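Local structure of rubber oxygenase (Streptomyces sp., 5O1L) at residues A[92-95]-A[96-99]. The protein cleaves the carbon backbone of poly(cis-1,4-isoprene) rubber with molecular oxygen at a b-type heme, releasing oligo-isoprenoids with keto and aldehyde ends. Residues are numbered along the deposited sequence; the frame is centred on the assembly and turned at random.
Sequences GLPG and DLRE
Leu-93 lays one branch of its fork against Leu-97, CD2 to CD2 at 4.3 Å, just where the chain turns into helix 95-104. Pro-94 holds the N-cap position, so this is the first turn of an alpha-helix with a leucine before the cap meeting a leucine within the helix. The proline ring holds phi (-57°) near the value the chain needs to enter the helix, and the missing N-H costs nothing here. Its carbonyl O opens the i to i+4 ladder: Arg-98 N reaches it at 2.9 Å, with an N-H...O angle of 168°. The next rung joins Glu-99 N to Gly-95 O at 3.0 Å.

With CG of Leu-97 anti to the backbone N (chi1 -178°), its methyl fork is placed where CD2 can meet that of Leu-93. Leu-97 CB separately lies 4.3 Å from Pro-94 CG. Both leucines are buried, and with the proline they seat the start of the helix on helix 72-79, where Val-75 touches Pro-94 and Leu-97 alike, while Leu-97 also meets Val-62 of helix 59-68.

Asp-96 contributes a negative charge near the N-terminus of the helix, where the dipole would probably favour it. The proline ring offers no acceptor to the first-turn N-H groups; Asp-96 OD1, 3.5 Å from Pro-94 CB, takes a weak, bent bond from one of them, Leu-97 N, while OD2 forms a salt bridge with Arg-69. Arg-98 starts out extended but bends at chi3 (39°), bringing one face of its guanidinium over Gly-95 O; nearer the backbone, its CB lies 4.2 Å from Leu-93 CB.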
# COMPACT_ATOMS: atom_id res chain seq x y z
N GLY A 92 23.60 13.11 15.73
CA GLY A 92 23.34 14.47 15.25
C GLY A 92 21.94 14.86 14.97
O GLY A 92 21.66 15.98 14.55
N LEU A 93 21.00 13.91 15.10
CA LEU A 93 19.61 14.30 14.98
C LEU A 93 19.15 15.23 16.08
O LEU A 93 19.62 15.10 17.19
CB LEU A 93 18.75 13.00 15.06
CG LEU A 93 18.90 12.05 13.88
CD1 LEU A 93 18.18 10.76 14.28
CD2 LEU A 93 18.32 12.63 12.60
N PRO A 94 18.18 16.11 15.79
CA PRO A 94 17.54 16.89 16.85
C PRO A 94 16.96 15.95 17.88
O PRO A 94 16.46 14.85 17.53
CB PRO A 94 16.36 17.58 16.17
CG PRO A 94 16.50 17.31 14.71
CD PRO A 94 17.52 16.29 14.47
N GLY A 95 17.07 16.31 19.15
CA GLY A 95 16.73 15.40 20.25
C GLY A 95 15.32 14.88 20.26
O GLY A 95 15.13 13.72 20.58
N ASP A 96 14.36 15.73 19.96
CA ASP A 96 12.95 15.32 19.94
C ASP A 96 12.71 14.29 18.84
O ASP A 96 12.00 13.29 19.08
CB ASP A 96 11.96 16.50 19.82
CG ASP A 96 12.27 17.52 18.67
OD1 ASP A 96 13.26 17.41 17.85
OD2 ASP A 96 11.43 18.48 18.58
N LEU A 97 13.32 14.48 17.69
CA LEU A 97 13.19 13.51 16.61
C LEU A 97 13.93 12.25 16.96
O LEU A 97 13.44 11.11 16.72
CB LEU A 97 13.71 14.12 15.32
CG LEU A 97 13.58 13.22 14.09
CD1 LEU A 97 12.12 12.95 13.79
CD2 LEU A 97 14.23 13.84 12.88
N ARG A 98 15.12 12.31 17.52
CA ARG A 98 15.82 11.11 17.93
C ARG A 98 14.96 10.26 18.89
O ARG A 98 14.80 9.04 18.68
CB ARG A 98 17.16 11.41 18.60
CG ARG A 98 17.89 10.13 19.00
CD ARG A 98 19.27 10.30 19.62
NE ARG A 98 19.37 11.42 20.53
CZ ARG A 98 18.88 11.54 21.77
NH1 ARG A 98 18.13 10.60 22.36
NH2 ARG A 98 19.15 12.67 22.43
N GLU A 99 14.38 10.90 19.87
CA GLU A 99 13.56 10.20 20.85
C GLU A 99 12.35 9.55 20.16
O GLU A 99 12.06 8.38 20.43
CB GLU A 99 13.09 11.17 21.93
CG GLU A 99 12.15 10.68 22.99
CD GLU A 99 11.97 11.75 24.07
OE1 GLU A 99 11.13 12.67 23.90
OE2 GLU A 99 12.74 11.70 25.05